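Local atomic coordinates of cyanuric acid amidohydrolase (PDB entry 4NQ3), a protein that hydrolyses cyanuric acid, opening its s-triazine ring to give carboxybiuret, which spontaneously loses carbon dioxide to yield biuret. Residues C75-S79 against V153-C157; A134-M139 against E235-L239; D15-A21 against S58-L62. One frame throughout, in Å; residues are numbered along the deposited sequence.

Interaction 1: residues C75-S79 against V153-C157. With BR8 (barbituric acid), chain C.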
loop_
_atom_site.group_PDB
_atom_site.type_symbol
_atom_site.label_atom_id
_atom_site.label_comp_id
_atom_site.label_asym_id
_atom_site.label_seq_id
_atom_site.Cartn_x
_atom_site.Cartn_y
_atom_site.Cartn_z
ATOM N N CYS A 75 -27.153 -9.785 -14.738
ATOM C CA CYS A 75 -25.698 -9.814 -14.725
ATOM C C CYS A 75 -25.159 -8.729 -13.837
ATOM O O CYS A 75 -25.434 -7.540 -14.061
ATOM C CB CYS A 75 -25.139 -9.654 -16.127
ATOM S SG CYS A 75 -25.279 -11.208 -17.069
ATOM N N LEU A 76 -24.402 -9.140 -12.823
ATOM C CA LEU A 76 -23.785 -8.197 -11.904
ATOM C C LEU A 76 -22.270 -8.174 -12.146
ATOM O O LEU A 76 -21.554 -9.110 -11.783
ATOM C CB LEU A 76 -24.121 -8.569 -10.463
ATOM C CG LEU A 76 -25.604 -8.481 -10.061
ATOM C CD1 LEU A 76 -25.829 -8.811 -8.584
ATOM C CD2 LEU A 76 -26.200 -7.094 -10.363
ATOM N N VAL A 77 -21.805 -7.114 -12.800
ATOM C CA VAL A 77 -20.381 -6.866 -13.005
ATOM C C VAL A 77 -19.880 -5.773 -12.064
ATOM O O VAL A 77 -20.081 -4.585 -12.322
ATOM C CB VAL A 77 -20.057 -6.435 -14.460
ATOM C CG1 VAL A 77 -18.574 -6.315 -14.641
ATOM C CG2 VAL A 77 -20.672 -7.371 -15.462
HETATM N N MSE A 78 -19.241 -6.157 -10.970
HETATM C CA MSE A 78 -18.697 -5.150 -10.075
HETATM C C MSE A 78 -17.202 -5.066 -10.273
HETATM O O MSE A 78 -16.473 -5.986 -9.919
HETATM C CB MSE A 78 -19.013 -5.463 -8.619
HETATM C CG MSE A 78 -20.512 -5.473 -8.281
HETATM SE SE MSE A 78 -21.347 -3.714 -8.457
HETATM C CE MSE A 78 -22.485 -4.118 -9.998
ATOM N N SER A 79 -16.746 -3.973 -10.869
ATOM C CA SER A 79 -15.321 -3.756 -11.069
ATOM C C SER A 79 -14.788 -2.821 -10.019
ATOM O O SER A 79 -15.238 -1.676 -9.933
ATOM C CB SER A 79 -15.035 -3.181 -12.442
ATOM O OG SER A 79 -13.640 -3.099 -12.630
ATOM N N VAL A 153 -18.044 -5.820 -25.342
ATOM C CA VAL A 153 -18.439 -7.009 -24.606
ATOM C C VAL A 153 -17.781 -7.020 -23.230
ATOM O O VAL A 153 -16.561 -7.166 -23.114
ATOM C CB VAL A 153 -18.089 -8.278 -25.368
ATOM C CG1 VAL A 153 -18.562 -9.507 -24.598
ATOM C CG2 VAL A 153 -18.750 -8.215 -26.715
ATOM N N GLN A 154 -18.595 -6.819 -22.194
ATOM C CA GLN A 154 -18.129 -6.844 -20.812
ATOM C C GLN A 154 -18.179 -8.267 -20.284
ATOM O O GLN A 154 -19.162 -8.937 -20.466
ATOM C CB GLN A 154 -18.988 -5.909 -19.961
ATOM C CG GLN A 154 -18.593 -5.809 -18.522
ATOM C CD GLN A 154 -17.181 -5.330 -18.356
ATOM O OE1 GLN A 154 -16.802 -4.264 -18.847
ATOM N NE2 GLN A 154 -16.374 -6.132 -17.680
ATOM N N VAL A 155 -17.118 -8.732 -19.653
ATOM C CA VAL A 155 -17.119 -10.050 -19.042
ATOM C C VAL A 155 -16.603 -9.952 -17.610
ATOM O O VAL A 155 -15.586 -9.311 -17.351
ATOM C CB VAL A 155 -16.269 -11.057 -19.837
ATOM C CG1 VAL A 155 -16.000 -12.321 -19.025
ATOM C CG2 VAL A 155 -16.967 -11.401 -21.102
ATOM N N LYS A 156 -17.324 -10.575 -16.684
ATOM C CA LYS A 156 -16.861 -10.704 -15.318
ATOM C C LYS A 156 -16.332 -12.115 -15.165
ATOM O O LYS A 156 -17.059 -13.070 -15.426
ATOM C CB LYS A 156 -17.989 -10.447 -14.335
ATOM C CG LYS A 156 -17.528 -10.395 -12.899
ATOM C CD LYS A 156 -16.828 -9.119 -12.646
ATOM C CE LYS A 156 -15.804 -9.240 -11.544
ATOM N NZ LYS A 156 -14.977 -7.995 -11.428
ATOM N N CYS A 157 -15.064 -12.264 -14.791
ATOM C CA CYS A 157 -14.482 -13.606 -14.722
ATOM C C CYS A 157 -13.851 -13.873 -13.366
ATOM O O CYS A 157 -13.543 -12.945 -12.630
ATOM C CB CYS A 157 -13.425 -13.788 -15.806
ATOM S SG CYS A 157 -12.160 -12.480 -15.722
HETATM N N1 BR8 C . -11.052 -6.475 -11.381
HETATM C C2 BR8 C . -11.506 -5.376 -10.738
HETATM O O2 BR8 C . -12.115 -5.532 -9.697
HETATM N N3 BR8 C . -11.273 -4.130 -11.245
HETATM C C4 BR8 C . -10.550 -3.936 -12.450
HETATM O O4 BR8 C . -10.354 -2.799 -12.870
HETATM C C5 BR8 C . -10.019 -5.096 -13.295
HETATM C C6 BR8 C . -10.353 -6.400 -12.583
HETATM O O8 BR8 C . -9.994 -7.446 -13.074
#

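Interaction 2: residues A134-M139 against E235-L239. With SO4 (sulfate ion), chain F.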
loop_
_atom_site.group_PDB
_atom_site.type_symbol
_atom_site.label_atom_id
_atom_site.label_comp_id
_atom_site.label_asym_id
_atom_site.label_seq_id
_atom_site.Cartn_x
_atom_site.Cartn_y
_atom_site.Cartn_z
ATOM N N ALA A 134 -20.733 -18.388 -24.407
ATOM C CA ALA A 134 -21.602 -17.423 -23.739
ATOM C C ALA A 134 -21.787 -16.123 -24.538
ATOM O O ALA A 134 -22.909 -15.603 -24.660
ATOM C CB ALA A 134 -21.065 -17.105 -22.372
ATOM N N VAL A 135 -20.696 -15.609 -25.105
ATOM C CA VAL A 135 -20.785 -14.376 -25.879
ATOM C C VAL A 135 -21.671 -14.557 -27.100
ATOM O O VAL A 135 -22.385 -13.626 -27.491
ATOM C CB VAL A 135 -19.428 -13.881 -26.342
ATOM C CG1 VAL A 135 -19.605 -12.660 -27.194
ATOM C CG2 VAL A 135 -18.577 -13.558 -25.148
ATOM N N ARG A 136 -21.647 -15.750 -27.697
ATOM C CA ARG A 136 -22.532 -16.009 -28.831
ATOM C C ARG A 136 -23.995 -15.953 -28.352
ATOM O O ARG A 136 -24.833 -15.284 -28.977
ATOM C CB ARG A 136 -22.194 -17.342 -29.499
ATOM C CG ARG A 136 -20.943 -17.291 -30.382
ATOM C CD ARG A 136 -20.551 -18.699 -30.842
ATOM N NE ARG A 136 -19.184 -18.803 -31.379
ATOM C CZ ARG A 136 -18.261 -19.658 -30.919
ATOM N NH1 ARG A 136 -18.547 -20.489 -29.915
ATOM N NH2 ARG A 136 -17.047 -19.693 -31.463
ATOM N N ARG A 137 -24.291 -16.611 -27.229
ATOM C CA ARG A 137 -25.628 -16.572 -26.638
ATOM C C ARG A 137 -26.091 -15.159 -26.347
ATOM O O ARG A 137 -27.188 -14.783 -26.736
ATOM C CB ARG A 137 -25.683 -17.399 -25.354
ATOM C CG ARG A 137 -25.906 -18.886 -25.588
ATOM C CD ARG A 137 -26.026 -19.648 -24.288
ATOM N NE ARG A 137 -24.712 -20.076 -23.834
ATOM C CZ ARG A 137 -24.256 -19.899 -22.605
ATOM N NH1 ARG A 137 -25.008 -19.276 -21.705
ATOM N NH2 ARG A 137 -23.045 -20.327 -22.284
ATOM N N ALA A 138 -25.265 -14.367 -25.674
ATOM C CA ALA A 138 -25.667 -13.002 -25.367
ATOM C C ALA A 138 -25.911 -12.188 -26.641
ATOM O O ALA A 138 -26.846 -11.386 -26.696
ATOM C CB ALA A 138 -24.627 -12.326 -24.514
HETATM N N MSE A 139 -25.072 -12.396 -27.657
HETATM C CA MSE A 139 -25.257 -11.756 -28.956
HETATM C C MSE A 139 -26.654 -12.011 -29.498
HETATM O O MSE A 139 -27.371 -11.085 -29.886
HETATM C CB MSE A 139 -24.224 -12.260 -29.963
HETATM C CG MSE A 139 -22.920 -11.497 -29.964
HETATM SE SE MSE A 139 -21.762 -12.192 -31.345
HETATM C CE MSE A 139 -22.734 -11.557 -32.898
ATOM N N GLU A 235 -20.048 -13.604 -16.039
ATOM C CA GLU A 235 -21.206 -12.819 -16.491
ATOM C C GLU A 235 -20.830 -12.154 -17.800
ATOM O O GLU A 235 -19.771 -11.548 -17.901
ATOM C CB GLU A 235 -21.611 -11.774 -15.475
ATOM C CG GLU A 235 -21.664 -12.330 -14.068
ATOM C CD GLU A 235 -23.071 -12.718 -13.641
ATOM O OE1 GLU A 235 -23.632 -12.017 -12.759
ATOM O OE2 GLU A 235 -23.600 -13.735 -14.166
ATOM N N ILE A 236 -21.685 -12.277 -18.804
ATOM C CA ILE A 236 -21.425 -11.662 -20.091
ATOM C C ILE A 236 -22.504 -10.629 -20.437
ATOM O O ILE A 236 -23.712 -10.898 -20.320
ATOM C CB ILE A 236 -21.355 -12.709 -21.199
ATOM C CG1 ILE A 236 -20.064 -13.514 -21.080
ATOM C CG2 ILE A 236 -21.405 -12.050 -22.563
ATOM C CD1 ILE A 236 -20.118 -14.566 -20.025
ATOM N N VAL A 237 -22.070 -9.449 -20.871
ATOM C CA VAL A 237 -23.002 -8.438 -21.341
ATOM C C VAL A 237 -22.502 -7.893 -22.657
ATOM O O VAL A 237 -21.411 -7.332 -22.705
ATOM C CB VAL A 237 -23.138 -7.288 -20.338
ATOM C CG1 VAL A 237 -24.097 -6.264 -20.862
ATOM C CG2 VAL A 237 -23.629 -7.827 -19.023
ATOM N N VAL A 238 -23.294 -8.059 -23.716
ATOM C CA VAL A 238 -22.953 -7.561 -25.054
ATOM C C VAL A 238 -23.708 -6.265 -25.362
ATOM O O VAL A 238 -24.927 -6.226 -25.282
ATOM C CB VAL A 238 -23.292 -8.602 -26.143
ATOM C CG1 VAL A 238 -23.182 -8.007 -27.515
ATOM C CG2 VAL A 238 -22.426 -9.823 -26.022
ATOM N N LEU A 239 -22.986 -5.222 -25.744
ATOM C CA LEU A 239 -23.587 -3.952 -26.144
ATOM C C LEU A 239 -23.325 -3.678 -27.620
ATOM O O LEU A 239 -22.191 -3.801 -28.095
ATOM C CB LEU A 239 -23.032 -2.797 -25.309
ATOM C CG LEU A 239 -23.095 -2.975 -23.808
ATOM C CD1 LEU A 239 -22.349 -1.845 -23.144
ATOM C CD2 LEU A 239 -24.539 -2.991 -23.377
HETATM S S SO4 F . -27.597 -18.000 -20.529
HETATM O O1 SO4 F . -27.532 -18.442 -21.925
HETATM O O2 SO4 F . -28.218 -19.015 -19.677
HETATM O O3 SO4 F . -26.238 -17.784 -20.044
HETATM O O4 SO4 F . -28.382 -16.763 -20.460
#

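Interaction 3: residues D15-A21 against S58-L62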
loop_
_atom_site.group_PDB
_atom_site.type_symbol
_atom_site.label_atom_id
_atom_site.label_comp_id
_atom_site.label_asym_id
_atom_site.label_seq_id
_atom_site.Cartn_x
_atom_site.Cartn_y
_atom_site.Cartn_z
ATOM N N ASP A 15 -22.283 -0.874 -0.398
ATOM C CA ASP A 15 -23.574 -1.431 -0.056
ATOM C C ASP A 15 -24.696 -0.425 -0.151
ATOM O O ASP A 15 -25.787 -0.692 0.342
ATOM C CB ASP A 15 -23.561 -1.999 1.358
ATOM C CG ASP A 15 -23.250 -0.949 2.418
ATOM O OD1 ASP A 15 -22.569 0.051 2.118
ATOM O OD2 ASP A 15 -23.727 -1.108 3.558
ATOM N N ASP A 16 -24.419 0.749 -0.726
ATOM C CA ASP A 16 -25.430 1.812 -0.886
ATOM C C ASP A 16 -26.287 1.597 -2.133
ATOM O O ASP A 16 -25.924 1.988 -3.245
ATOM C CB ASP A 16 -24.775 3.198 -0.958
ATOM C CG ASP A 16 -25.794 4.306 -1.187
ATOM O OD1 ASP A 16 -26.974 4.087 -0.846
ATOM O OD2 ASP A 16 -25.439 5.404 -1.679
ATOM N N VAL A 17 -27.424 0.952 -1.958
ATOM C CA VAL A 17 -28.268 0.690 -3.102
ATOM C C VAL A 17 -29.432 1.693 -3.065
ATOM O O VAL A 17 -30.424 1.563 -3.786
ATOM C CB VAL A 17 -28.759 -0.797 -3.116
ATOM C CG1 VAL A 17 -27.572 -1.741 -3.233
ATOM C CG2 VAL A 17 -29.544 -1.115 -1.856
ATOM N N SER A 18 -29.314 2.695 -2.209
ATOM C CA SER A 18 -30.416 3.637 -1.998
ATOM C C SER A 18 -30.908 4.321 -3.287
ATOM O O SER A 18 -32.102 4.594 -3.437
ATOM C CB SER A 18 -30.009 4.679 -0.958
ATOM O OG SER A 18 -29.019 5.560 -1.454
ATOM N N GLY A 19 -30.000 4.609 -4.209
ATOM C CA GLY A 19 -30.385 5.341 -5.390
ATOM C C GLY A 19 -31.075 4.412 -6.352
ATOM O O GLY A 19 -31.956 4.818 -7.115
ATOM N N LEU A 20 -30.680 3.146 -6.327
ATOM C CA LEU A 20 -31.336 2.199 -7.201
ATOM C C LEU A 20 -32.730 1.916 -6.649
ATOM O O LEU A 20 -33.685 1.795 -7.420
ATOM C CB LEU A 20 -30.522 0.916 -7.347
ATOM C CG LEU A 20 -31.288 -0.191 -8.086
ATOM C CD1 LEU A 20 -31.861 0.343 -9.390
ATOM C CD2 LEU A 20 -30.395 -1.394 -8.351
ATOM N N ALA A 21 -32.857 1.828 -5.321
ATOM C CA ALA A 21 -34.173 1.724 -4.680
ATOM C C ALA A 21 -35.111 2.850 -5.093
ATOM O O ALA A 21 -36.271 2.617 -5.424
ATOM C CB ALA A 21 -34.033 1.725 -3.196
ATOM N N SER A 58 -25.493 -6.862 -1.764
ATOM C CA SER A 58 -26.452 -5.807 -1.508
ATOM C C SER A 58 -27.427 -5.671 -2.646
ATOM O O SER A 58 -28.634 -5.482 -2.426
ATOM C CB SER A 58 -25.732 -4.498 -1.278
ATOM O OG SER A 58 -24.947 -4.633 -0.113
ATOM N N LEU A 59 -26.899 -5.771 -3.862
ATOM C CA LEU A 59 -27.727 -5.680 -5.041
ATOM C C LEU A 59 -28.629 -6.895 -5.155
ATOM O O LEU A 59 -29.810 -6.751 -5.471
ATOM C CB LEU A 59 -26.855 -5.537 -6.273
ATOM C CG LEU A 59 -26.361 -4.117 -6.515
ATOM C CD1 LEU A 59 -25.332 -4.092 -7.663
ATOM C CD2 LEU A 59 -27.538 -3.182 -6.775
ATOM N N GLN A 60 -28.083 -8.080 -4.861
ATOM C CA GLN A 60 -28.854 -9.322 -4.897
ATOM C C GLN A 60 -30.052 -9.264 -3.929
ATOM O O GLN A 60 -31.182 -9.606 -4.319
ATOM C CB GLN A 60 -27.969 -10.510 -4.563
ATOM C CG GLN A 60 -27.178 -11.096 -5.703
ATOM C CD GLN A 60 -26.120 -12.111 -5.206
ATOM O OE1 GLN A 60 -25.895 -12.255 -3.995
ATOM N NE2 GLN A 60 -25.495 -12.838 -6.141
HETATM N N MSE A 61 -29.807 -8.815 -2.690
HETATM C CA MSE A 61 -30.867 -8.600 -1.707
HETATM C C MSE A 61 -31.970 -7.680 -2.191
HETATM O O MSE A 61 -33.146 -8.022 -2.091
HETATM C CB MSE A 61 -30.313 -8.028 -0.416
HETATM C CG MSE A 61 -29.630 -9.046 0.457
HETATM SE SE MSE A 61 -28.748 -8.106 1.901
HETATM C CE MSE A 61 -30.372 -7.838 2.968
ATOM N N LEU A 62 -31.613 -6.511 -2.706
ATOM C CA LEU A 62 -32.630 -5.604 -3.230
ATOM C C LEU A 62 -33.413 -6.227 -4.410
ATOM O O LEU A 62 -34.647 -6.147 -4.462
ATOM C CB LEU A 62 -31.994 -4.285 -3.659
ATOM C CG LEU A 62 -32.917 -3.179 -4.146
ATOM C CD1 LEU A 62 -32.167 -1.927 -4.067
ATOM C CD2 LEU A 62 -33.218 -3.424 -5.571
#

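Interaction 1: residues C75-S79 against V153-C157
Lys-156, an active-site residue on strand 150-157, reaches out of its own repeat unit to grip a backbone carbonyl of another: its NZ donates a hydrogen bond of 2.9 Å to Met-78 O. The amine does not lie in the plane of that carbonyl but sits above it, some 45° out, so the bond follows no lone pair. The chain gets there by leaving the strand with CG anti to the backbone N (chi1 -173°), bending at the next bond and then running out extended. On the way CD rests 3.9 Å from Val-77 CG1. The same methyl is approached from another side by the amide of Gln-154, with NE2 3.8 Å from CG1, while Val-77 CG2 lies 4.0 Å from Gln-154 CG. Val-77 is thus wedged between two polar side chains that offer it their aliphatic parts and an amide nitrogen, and both cross it obliquely. Gln-154 OE1 is hydrogen-bonded to Ser-224 OG, a bond likely to limit rotation of the amide. The two strands come within 7.4 Å axis to axis at 80°, nearly perpendicular, with no backbone-to-backbone hydrogen bond between them; side chains make the join. A methionine in place of Lys-156 would probably leave the Met-78 carbonyl and the Ser-226 hydroxyl without the amine they share. At the far end of strand 75-80, Ser-79 OG lies 2.9 Å from N3 of the bound barbituric acid and is hydrogen-bonded to Lys-40. The ligand is hydrogen-bonded by Arg-52, Arg-188 and Arg-314. With Ser-226, the nucleophile, bonded to Lys-156, the contact illustrates how strands of different repeat units converge on a threefold-symmetric active site with three potential Ser-Lys dyads.

Interaction 2: residues A134-M139 against E235-L239
Ile-236 and Ala-134 bring strand 235-242 against one side of helix 125-141, and the isoleucine can be followed outward from its branch point. CB points at the helix and divides there. With CG1 anti to the carbonyl carbon (chi1 -72°), that arm passes 3.9 Å from Ala-134 CB, and its terminal CD1 closes on the same methyl at 3.6 Å. The other branch, CG2, lies 3.8 Å from Ala-138 CB, one helical turn further on, and also touches Val-135, whose CG2 is 4.1 Å away. One side chain therefore touches residues a full turn apart. The small alanines are consistent with this close approach, with the axes of helix and strand 7.8 Å apart at 46°. The setting is a beta-alpha-beta crossover: helix 125-141 links strands 106-113 and 150-157, which are parallel to each other, and packs on strand 235-242, which runs antiparallel between them. Alternation along that strand sends Val-238 to the helix as well. Its CG2 is 3.7 Å from Ala-138 CB and also reaches the backbone of Met-139, while Val-237 faces away, onto Ala-36 and Phe-38 of strand 34-41. At the flank of the helix Arg-137 takes another course. One face of its guanidinium has Ala-134 CA near its rim, and a sulfate that was probably picked up during crystallisation sits at its edge with the sulfur in plane. NH1 donates a 2.7 Å hydrogen bond to sulfate O1, nearly straight at 164°, and another to His-113 O; the backbone N of His-113 binds the same anion.

Interaction 3: residues D15-A21 against S58-L62
The helix pair that covers one face of the first four-stranded sheet meets at the start of helix 18-25, where Val-17, in the N-cap position, packs against Leu-59 and Leu-62 of helix 51-67. Val-17 carries the contact with both methyls. CG2 stands between the backbone N and the carbonyl carbon, a crowded position that directs it to Leu-62 CD1 at 3.5 Å. CG1 leans the other way, 3.8 Å from Leu-59 CD2 and as near to the CB of Ser-58. Val-17 runs alongside both Leu-59 and Leu-62, each pointing the opposite way to it. Leu-62 leaves its helix with CG anti to the backbone N (chi1 -176°) and runs nearly extended, which brings CD1 also to within 4.2 Å of Ala-21 CB. Deeper in, Leu-20 crosses Leu-59 at about a right angle, their CD2 methyls 3.7 Å apart, and both leucines bear on Ile-37 of the sheet beneath. At the outer end Asp-15 CB packs on Ser-58 OG at 3.3 Å; that hydroxyl is bonded to Phe-54 O and to Gln-57 of a neighbouring subunit, so this edge lies close to the tetramer interface. Asp-16 and Ser-18, on either side of Val-17 in the chain, form an Asx turn. Asp-16 OD1 accepts Ser-18 N at 3.0 Å from above the carboxylate plane, and OD1 turns its syn lone pair to the Ser-18 hydroxyl. Two donors of Ser-18 thus converge on one carboxylate oxygen, tying Asp-16 to the first residue of the helix. Helices 18-25 and 51-67 follow strands 2-10 and 34-41 in turn, and their side-by-side packing is what two successive beta-alpha-beta crossovers on one face of a sheet produce.

From the N terminus, interaction 3 closes first, joining helices 18-25 and 51-67 across the 36 residues that hold strand 34-41, all within the first repeat unit. The chain then enters strand 75-80, where interaction 1 opens; Leu-59 of the earlier contact packs on Met-78, so the two follow in series yet touch. Interaction 2 opens at 134-139 before interaction 1 has closed at 153-157, and ends only at 235-239: these two cross. They meet in the second sheet, where Lys-156 N is probably hydrogen-bonded to Glu-235 O. Interactions 3 and 2 each lie within one unit, whereas interaction 1 ties the first unit to the second.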